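Local coordinates for protein aldehyde dehydrogenase (Bartonella henselae, PDB 3I44) that probably oxidises aldehydes to carboxylic acids with a nicotinamide cofactor, as other members of the aldehyde dehydrogenase family do, at residues T179-T191 against R478-D490. The protein carries 1 engineered substitution. Residues are numbered along the deposited sequence; the frame is centred on the assembly and turned at random.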
loop_
_atom_site.group_PDB
_atom_site.type_symbol
_atom_site.label_atom_id
_atom_site.label_comp_id
_atom_site.label_asym_id
_atom_site.label_seq_id
_atom_site.Cartn_x
_atom_site.Cartn_y
_atom_site.Cartn_z
ATOM N N THR A 179 7.356 -19.584 2.387
ATOM C CA THR A 179 6.051 -20.116 1.994
ATOM C C THR A 179 4.972 -19.044 1.978
ATOM O O THR A 179 4.154 -19.034 1.081
ATOM C CB THR A 179 5.596 -21.329 2.852
ATOM O OG1 THR A 179 5.506 -20.970 4.236
ATOM C CG2 THR A 179 6.543 -22.486 2.701
ATOM N N LEU A 180 5.001 -18.134 2.942
ATOM C CA LEU A 180 4.077 -16.993 2.968
ATOM C C LEU A 180 4.161 -16.105 1.722
ATOM O O LEU A 180 3.200 -15.418 1.423
ATOM C CB LEU A 180 4.270 -16.141 4.215
ATOM C CG LEU A 180 3.630 -16.703 5.496
ATOM C CD1 LEU A 180 4.047 -15.813 6.694
ATOM C CD2 LEU A 180 2.074 -16.919 5.426
ATOM N N LYS A 181 5.279 -16.121 0.998
ATOM C CA LYS A 181 5.406 -15.289 -0.172
ATOM C C LYS A 181 5.255 -16.058 -1.470
ATOM O O LYS A 181 4.552 -15.609 -2.335
ATOM C CB LYS A 181 6.747 -14.555 -0.156
ATOM C CG LYS A 181 6.865 -13.595 1.034
ATOM C CD LYS A 181 8.153 -12.771 0.917
ATOM C CE LYS A 181 8.455 -12.070 2.215
ATOM N NZ LYS A 181 7.454 -10.977 2.540
ATOM N N VAL A 182 5.912 -17.204 -1.604
ATOM C CA VAL A 182 5.972 -17.877 -2.901
ATOM C C VAL A 182 4.627 -18.531 -3.264
ATOM O O VAL A 182 4.222 -18.514 -4.412
ATOM C CB VAL A 182 7.068 -18.956 -2.925
ATOM C CG1 VAL A 182 6.948 -19.804 -4.171
ATOM C CG2 VAL A 182 8.466 -18.303 -2.814
ATOM N N ILE A 183 3.966 -19.146 -2.286
ATOM C CA ILE A 183 2.703 -19.841 -2.534
ATOM C C ILE A 183 1.594 -18.902 -3.002
ATOM O O ILE A 183 0.962 -19.203 -3.982
ATOM C CB ILE A 183 2.260 -20.708 -1.318
ATOM C CG1 ILE A 183 3.341 -21.743 -0.993
ATOM C CG2 ILE A 183 0.894 -21.355 -1.570
ATOM C CD1 ILE A 183 3.686 -22.777 -2.128
ATOM N N PRO A 184 1.335 -17.766 -2.315
ATOM C CA PRO A 184 0.233 -16.932 -2.844
ATOM C C PRO A 184 0.585 -16.283 -4.204
ATOM O O PRO A 184 -0.312 -16.050 -5.028
ATOM C CB PRO A 184 -0.007 -15.892 -1.734
ATOM C CG PRO A 184 1.247 -15.878 -0.933
ATOM C CD PRO A 184 1.791 -17.289 -1.001
ATOM N N ALA A 185 1.885 -16.071 -4.467
ATOM C CA ALA A 185 2.322 -15.499 -5.744
ATOM C C ALA A 185 2.064 -16.501 -6.879
ATOM O O ALA A 185 1.563 -16.133 -7.936
ATOM C CB ALA A 185 3.828 -15.068 -5.681
ATOM N N LEU A 186 2.388 -17.765 -6.649
ATOM C CA LEU A 186 1.988 -18.850 -7.551
ATOM C C LEU A 186 0.474 -18.853 -7.819
ATOM O O LEU A 186 0.022 -18.775 -8.972
ATOM C CB LEU A 186 2.466 -20.192 -6.996
ATOM C CG LEU A 186 3.999 -20.376 -7.052
ATOM C CD1 LEU A 186 4.417 -21.694 -6.358
ATOM C CD2 LEU A 186 4.556 -20.230 -8.512
ATOM N N LEU A 187 -0.313 -18.902 -6.757
ATOM C CA LEU A 187 -1.775 -19.046 -6.908
ATOM C C LEU A 187 -2.396 -17.851 -7.645
ATOM O O LEU A 187 -3.308 -18.021 -8.452
ATOM C CB LEU A 187 -2.394 -19.280 -5.535
ATOM C CG LEU A 187 -2.033 -20.585 -4.844
ATOM C CD1 LEU A 187 -2.501 -20.568 -3.359
ATOM C CD2 LEU A 187 -2.624 -21.800 -5.634
ATOM N N ALA A 188 -1.842 -16.650 -7.403
ATOM C CA ALA A 188 -2.290 -15.420 -8.032
ATOM C C ALA A 188 -1.946 -15.366 -9.543
ATOM O O ALA A 188 -2.518 -14.560 -10.272
ATOM C CB ALA A 188 -1.706 -14.193 -7.319
ATOM N N GLY A 189 -1.046 -16.225 -9.996
ATOM C CA GLY A 189 -0.609 -16.223 -11.409
ATOM C C GLY A 189 0.625 -15.359 -11.705
ATOM O O GLY A 189 0.907 -15.041 -12.882
ATOM N N CYS A 190 1.337 -14.960 -10.656
ATOM C CA CYS A 190 2.584 -14.198 -10.790
ATOM C C CYS A 190 3.769 -15.107 -11.024
ATOM O O CYS A 190 3.737 -16.265 -10.641
ATOM C CB CYS A 190 2.863 -13.385 -9.534
ATOM S SG CYS A 190 1.674 -12.120 -9.198
ATOM N N THR A 191 4.833 -14.558 -11.600
ATOM C CA THR A 191 6.163 -15.176 -11.599
ATOM C C THR A 191 7.053 -14.312 -10.680
ATOM O O THR A 191 6.673 -13.185 -10.271
ATOM C CB THR A 191 6.732 -15.270 -13.028
ATOM O OG1 THR A 191 6.895 -13.953 -13.543
ATOM C CG2 THR A 191 5.758 -16.052 -13.972
ATOM N N ARG A 478 -0.112 -7.984 4.917
ATOM C CA ARG A 478 -1.161 -8.872 5.433
ATOM C C ARG A 478 -0.945 -10.220 4.741
ATOM O O ARG A 478 -1.488 -10.480 3.658
ATOM C CB ARG A 478 -2.521 -8.257 5.149
ATOM C CG ARG A 478 -2.811 -6.994 5.978
ATOM C CD ARG A 478 -3.181 -7.338 7.425
ATOM N NE ARG A 478 -3.387 -6.230 8.374
ATOM C CZ ARG A 478 -2.415 -5.521 8.966
ATOM N NH1 ARG A 478 -1.128 -5.699 8.639
ATOM N NH2 ARG A 478 -2.728 -4.622 9.874
ATOM N N GLU A 479 -0.054 -11.023 5.330
ATOM C CA GLU A 479 0.368 -12.280 4.735
ATOM C C GLU A 479 -0.532 -13.416 5.215
ATOM O O GLU A 479 -1.062 -13.355 6.302
ATOM C CB GLU A 479 1.837 -12.556 5.052
ATOM C CG GLU A 479 2.804 -11.550 4.394
ATOM C CD GLU A 479 4.230 -12.054 4.224
ATOM O OE1 GLU A 479 4.823 -11.843 3.132
ATOM O OE2 GLU A 479 4.755 -12.720 5.136
ATOM N N GLY A 480 -0.696 -14.453 4.407
ATOM C CA GLY A 480 -1.425 -15.627 4.839
ATOM C C GLY A 480 -2.881 -15.649 4.390
ATOM O O GLY A 480 -3.547 -14.603 4.286
ATOM N N GLY A 481 -3.394 -16.860 4.149
ATOM C CA GLY A 481 -4.781 -17.024 3.728
ATOM C C GLY A 481 -5.190 -16.126 2.559
ATOM O O GLY A 481 -4.411 -15.856 1.621
ATOM N N LEU A 482 -6.416 -15.625 2.635
ATOM C CA LEU A 482 -6.967 -14.846 1.525
ATOM C C LEU A 482 -6.259 -13.501 1.396
ATOM O O LEU A 482 -6.066 -13.004 0.282
ATOM C CB LEU A 482 -8.447 -14.572 1.738
ATOM C CG LEU A 482 -9.392 -15.395 0.882
ATOM C CD1 LEU A 482 -10.819 -15.209 1.436
ATOM C CD2 LEU A 482 -9.257 -14.923 -0.558
ATOM N N TRP A 483 -5.903 -12.922 2.542
ATOM C CA TRP A 483 -5.218 -11.632 2.563
ATOM C C TRP A 483 -3.954 -11.743 1.718
ATOM O O TRP A 483 -3.661 -10.864 0.903
ATOM C CB TRP A 483 -4.868 -11.199 3.997
ATOM C CG TRP A 483 -6.026 -10.554 4.793
ATOM C CD1 TRP A 483 -6.404 -9.222 4.785
ATOM C CD2 TRP A 483 -6.918 -11.210 5.688
ATOM N NE1 TRP A 483 -7.454 -9.026 5.623
ATOM C CE2 TRP A 483 -7.807 -10.226 6.185
ATOM C CE3 TRP A 483 -7.057 -12.529 6.118
ATOM C CZ2 TRP A 483 -8.809 -10.516 7.101
ATOM C CZ3 TRP A 483 -8.075 -12.830 7.020
ATOM C CH2 TRP A 483 -8.940 -11.819 7.504
ATOM N N GLY A 484 -3.239 -12.856 1.891
ATOM C CA GLY A 484 -1.931 -13.029 1.308
ATOM C C GLY A 484 -1.999 -13.239 -0.186
ATOM O O GLY A 484 -1.163 -12.713 -0.926
ATOM N N ILE A 485 -3.016 -13.990 -0.625
ATOM C CA ILE A 485 -3.266 -14.197 -2.058
ATOM C C ILE A 485 -3.550 -12.845 -2.747
ATOM O O ILE A 485 -3.042 -12.589 -3.857
ATOM C CB ILE A 485 -4.437 -15.188 -2.317
ATOM C CG1 ILE A 485 -4.030 -16.601 -1.894
ATOM C CG2 ILE A 485 -4.803 -15.212 -3.799
ATOM C CD1 ILE A 485 -5.171 -17.580 -1.673
ATOM N N LYS A 486 -4.351 -12.004 -2.081
ATOM C CA LYS A 486 -4.756 -10.712 -2.656
ATOM C C LYS A 486 -3.624 -9.678 -2.749
ATOM O O LYS A 486 -3.689 -8.782 -3.597
ATOM C CB LYS A 486 -5.943 -10.088 -1.922
ATOM C CG LYS A 486 -7.230 -10.801 -2.266
ATOM C CD LYS A 486 -8.380 -10.443 -1.350
ATOM C CE LYS A 486 -9.671 -11.013 -1.888
ATOM N NZ LYS A 486 -10.828 -10.669 -0.982
ATOM N N GLU A 487 -2.622 -9.758 -1.884
ATOM C CA GLU A 487 -1.473 -8.878 -2.040
ATOM C C GLU A 487 -0.785 -9.078 -3.403
ATOM O O GLU A 487 -0.078 -8.190 -3.860
ATOM C CB GLU A 487 -0.441 -9.090 -0.915
ATOM C CG GLU A 487 -0.887 -8.712 0.497
ATOM C CD GLU A 487 0.304 -8.548 1.460
ATOM O OE1 GLU A 487 1.202 -9.429 1.487
ATOM O OE2 GLU A 487 0.328 -7.528 2.177
ATOM N N PHE A 488 -0.973 -10.228 -4.053
ATOM C CA PHE A 488 -0.361 -10.478 -5.384
ATOM C C PHE A 488 -1.316 -10.253 -6.582
ATOM O O PHE A 488 -1.019 -10.648 -7.737
ATOM C CB PHE A 488 0.295 -11.862 -5.410
ATOM C CG PHE A 488 1.524 -11.942 -4.525
ATOM C CD1 PHE A 488 2.756 -11.499 -4.987
ATOM C CD2 PHE A 488 1.435 -12.442 -3.225
ATOM C CE1 PHE A 488 3.882 -11.539 -4.150
ATOM C CE2 PHE A 488 2.553 -12.496 -2.390
ATOM C CZ PHE A 488 3.769 -12.043 -2.848
ATOM N N LEU A 489 -2.447 -9.606 -6.298
ATOM C CA LEU A 489 -3.475 -9.323 -7.324
ATOM C C LEU A 489 -3.761 -7.836 -7.410
ATOM O O LEU A 489 -3.766 -7.168 -6.390
ATOM C CB LEU A 489 -4.795 -10.032 -6.937
ATOM C CG LEU A 489 -4.647 -11.560 -6.949
ATOM C CD1 LEU A 489 -5.828 -12.296 -6.283
ATOM C CD2 LEU A 489 -4.431 -12.015 -8.386
ATOM N N ASP A 490 -4.026 -7.344 -8.628
ATOM C CA ASP A 490 -4.643 -6.064 -8.856
ATOM C C ASP A 490 -6.133 -6.296 -9.033
ATOM O O ASP A 490 -6.571 -7.349 -9.557
ATOM C CB ASP A 490 -4.103 -5.366 -10.127
ATOM C CG ASP A 490 -2.812 -4.565 -9.880
ATOM O OD1 ASP A 490 -2.712 -3.922 -8.829
ATOM O OD2 ASP A 490 -1.912 -4.560 -10.767
HETATM O O HOH W 1 1.017 -14.297 2.171
#
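Phe488 lies with one ring face against Ala185, whose CB sits 3.9 Å from the ring centroid and 14° off the ring normal, a CH-pi contact. The ring runs from Ala188 and Cys190, near its CB, toward Lys181 O, 3.7 Å from Phe488 CZ. Pro184 meets it obliquely, CG to Phe488 CE2 3.9 Å. At the CB of Phe488, Ala188 CB packs at 3.6 Å and also touches Leu489 CD2. Cys190 SG lies against Phe488 O at 3.4 Å, with Phe488 CB a little farther off.

Pro184 also fits against the second helix. Its CB rests on Gly484 O and on Ile485. The axes of helices 179-188 and 481-486 approach to 8.5 Å and cross at -67°.

Polar contacts join the other end. Lys181, bent at its last torsion (chi4 -68°), forms a salt bridge. Its NZ meets Glu479 OE1 at 2.8 Å on the syn side of that oxygen, tilted out of the carboxylate plane. Ser245 and Thr247 also bond this NZ. Glu479 OE2 lies against Leu180 CB and CD1. A water donates to Leu180 O and accepts from Gly480 N.

The contact is wholly buried, probably in the cofactor-binding domain, as in related enzymes. A Schellman motif at Gly189 ends helix 174-188. Helix 117-141 touches Leu180 and Pro184 through His131 and Phe135. Strand 243-247 borders Glu479 and Phe488. Phe488 bonds through its backbone to Ile162, and strand 489-494 runs antiparallel to strand 156-168.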